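Local coordinates for protein transcriptional regulator, SorC family (Enterococcus faecalis, PDB 2O0M) that probably acts as a transcriptional regulator of the SorC family, likely binding DNA and a carbohydrate effector through separate domains, at residues K295-I300 against N322-T327. Sequence-based numbering, arbitrary orientation.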
loop_
_atom_site.group_PDB
_atom_site.type_symbol
_atom_site.label_atom_id
_atom_site.label_comp_id
_atom_site.label_asym_id
_atom_site.label_seq_id
_atom_site.Cartn_x
_atom_site.Cartn_y
_atom_site.Cartn_z
ATOM N N LYS A 295 -3.796 1.382 -13.319
ATOM C CA LYS A 295 -3.544 2.403 -14.348
ATOM C C LYS A 295 -3.771 3.828 -13.833
ATOM O O LYS A 295 -3.154 4.782 -14.318
ATOM C CB LYS A 295 -4.399 2.162 -15.605
ATOM C CG LYS A 295 -5.828 2.680 -15.529
ATOM C CD LYS A 295 -6.541 2.534 -16.868
ATOM C CE LYS A 295 -7.951 3.090 -16.821
ATOM N NZ LYS A 295 -8.770 2.517 -17.933
ATOM N N ASN A 296 -4.666 3.979 -12.868
ATOM C CA ASN A 296 -5.020 5.305 -12.373
ATOM C C ASN A 296 -4.061 5.833 -11.315
ATOM O O ASN A 296 -4.128 7.007 -10.960
ATOM C CB ASN A 296 -6.449 5.317 -11.847
ATOM C CG ASN A 296 -7.490 5.154 -12.958
ATOM O OD1 ASN A 296 -7.257 5.506 -14.119
ATOM N ND2 ASN A 296 -8.643 4.623 -12.595
ATOM N N LEU A 297 -3.165 4.984 -10.813
ATOM C CA LEU A 297 -2.140 5.469 -9.879
ATOM C C LEU A 297 -1.303 6.574 -10.492
ATOM O O LEU A 297 -0.893 7.488 -9.786
ATOM C CB LEU A 297 -1.192 4.353 -9.448
ATOM C CG LEU A 297 -1.625 3.387 -8.368
ATOM C CD1 LEU A 297 -0.436 2.495 -8.053
ATOM C CD2 LEU A 297 -2.082 4.131 -7.117
ATOM N N GLN A 298 -1.063 6.473 -11.802
ATOM C CA GLN A 298 -0.213 7.417 -12.556
ATOM C C GLN A 298 -0.665 8.868 -12.396
ATOM O O GLN A 298 0.158 9.785 -12.386
ATOM C CB GLN A 298 -0.208 7.053 -14.050
ATOM C CG GLN A 298 0.141 5.582 -14.363
ATOM C CD GLN A 298 1.600 5.229 -14.080
ATOM O OE1 GLN A 298 1.903 4.164 -13.520
ATOM N NE2 GLN A 298 2.514 6.119 -14.478
ATOM N N GLU A 299 -1.971 9.078 -12.238
ATOM C CA GLU A 299 -2.514 10.428 -12.128
ATOM C C GLU A 299 -2.638 10.941 -10.689
ATOM O O GLU A 299 -3.015 12.091 -10.490
ATOM C CB GLU A 299 -3.872 10.509 -12.841
ATOM C CG GLU A 299 -3.808 11.061 -14.281
ATOM C CD GLU A 299 -2.773 10.384 -15.165
ATOM O OE1 GLU A 299 -2.960 9.196 -15.517
ATOM O OE2 GLU A 299 -1.781 11.059 -15.531
ATOM N N ILE A 300 -2.321 10.112 -9.692
ATOM C CA ILE A 300 -2.461 10.522 -8.292
ATOM C C ILE A 300 -1.173 11.230 -7.882
ATOM O O ILE A 300 -0.100 10.671 -8.039
ATOM C CB ILE A 300 -2.741 9.304 -7.381
ATOM C CG1 ILE A 300 -4.095 8.690 -7.757
ATOM C CG2 ILE A 300 -2.740 9.698 -5.923
ATOM C CD1 ILE A 300 -4.412 7.428 -7.047
ATOM N N ASN A 322 7.523 -0.817 -12.724
ATOM C CA ASN A 322 6.430 -0.095 -13.374
ATOM C C ASN A 322 5.631 0.842 -12.451
ATOM O O ASN A 322 4.550 1.287 -12.826
ATOM C CB ASN A 322 5.480 -1.095 -14.058
ATOM C CG ASN A 322 4.515 -1.806 -13.075
ATOM O OD1 ASN A 322 4.610 -1.678 -11.837
ATOM N ND2 ASN A 322 3.581 -2.572 -13.646
ATOM N N ALA A 323 6.149 1.134 -11.253
ATOM C CA ALA A 323 5.513 2.081 -10.335
ATOM C C ALA A 323 5.502 3.486 -10.952
ATOM O O ALA A 323 6.386 3.804 -11.751
ATOM C CB ALA A 323 6.239 2.116 -9.009
ATOM N N PRO A 324 4.514 4.332 -10.576
ATOM C CA PRO A 324 4.481 5.694 -11.102
ATOM C C PRO A 324 5.764 6.416 -10.744
ATOM O O PRO A 324 6.278 6.234 -9.644
ATOM C CB PRO A 324 3.310 6.337 -10.358
ATOM C CG PRO A 324 2.440 5.191 -10.013
ATOM C CD PRO A 324 3.374 4.086 -9.673
ATOM N N LYS A 325 6.275 7.226 -11.660
ATOM C CA LYS A 325 7.575 7.845 -11.440
ATOM C C LYS A 325 7.578 8.833 -10.287
ATOM O O LYS A 325 8.629 9.122 -9.726
ATOM C CB LYS A 325 8.105 8.484 -12.735
ATOM C CG LYS A 325 8.396 7.478 -13.843
ATOM C CD LYS A 325 9.049 6.208 -13.311
ATOM C CE LYS A 325 9.748 5.432 -14.359
ATOM N NZ LYS A 325 10.549 4.364 -13.722
ATOM N N GLN A 326 6.405 9.329 -9.907
ATOM C CA GLN A 326 6.300 10.250 -8.770
ATOM C C GLN A 326 6.345 9.544 -7.409
ATOM O O GLN A 326 6.327 10.216 -6.382
ATOM C CB GLN A 326 5.027 11.099 -8.846
ATOM C CG GLN A 326 3.707 10.347 -8.629
ATOM C CD GLN A 326 3.088 9.849 -9.913
ATOM O OE1 GLN A 326 3.798 9.513 -10.863
ATOM N NE2 GLN A 326 1.754 9.800 -9.960
ATOM N N THR A 327 6.403 8.215 -7.414
ATOM C CA THR A 327 6.393 7.413 -6.177
ATOM C C THR A 327 7.528 7.839 -5.226
ATOM O O THR A 327 8.654 8.081 -5.659
ATOM C CB THR A 327 6.507 5.893 -6.478
ATOM O OG1 THR A 327 5.377 5.464 -7.259
ATOM C CG2 THR A 327 6.553 5.058 -5.198
HETATM O O HOH W 1 4.860 7.152 -14.171
#
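The side-chain NE2 of Gln326 gives two hydrogen bonds to backbone carbonyls of 295-300, one to Ile300 O at 2.8 Å and one to Gln298 O at 2.9 Å. The first is nearly straight (165°), with the oxygen in the plane of the Gln326 amide; toward Gln298 the donor instead stands well above the carbonyl plane. Gln326 reaches both oxygens because CG sits between its backbone N and carbonyl carbon (chi1 69°) and the chain is bent at chi2. Pro324 CG packs against Leu297 CB at 3.8 Å, and the Gln298 side chain crosses the proline ring at about a right angle; Gln298 OE1 lies 3.7 Å from Pro324 CG. A water accepts from Lys325 N and, more weakly, from Gln298 NE2. In the type I turn from Pro324 to Thr327, Pro324 O accepts hydrogen bonds from both N and OG1 of Thr327. Tyr319 of helix 313-320 touches both Leu297 and Pro324. The contact thus joins the loops leading into the adjacent parallel strands 302-306 and 328-332. Both acceptors are main-chain carbonyls, so the Gln326 bonds depend on the backbone path of 295-300; they set which end of the amide faces it, the Ile300 bond probably being the stronger.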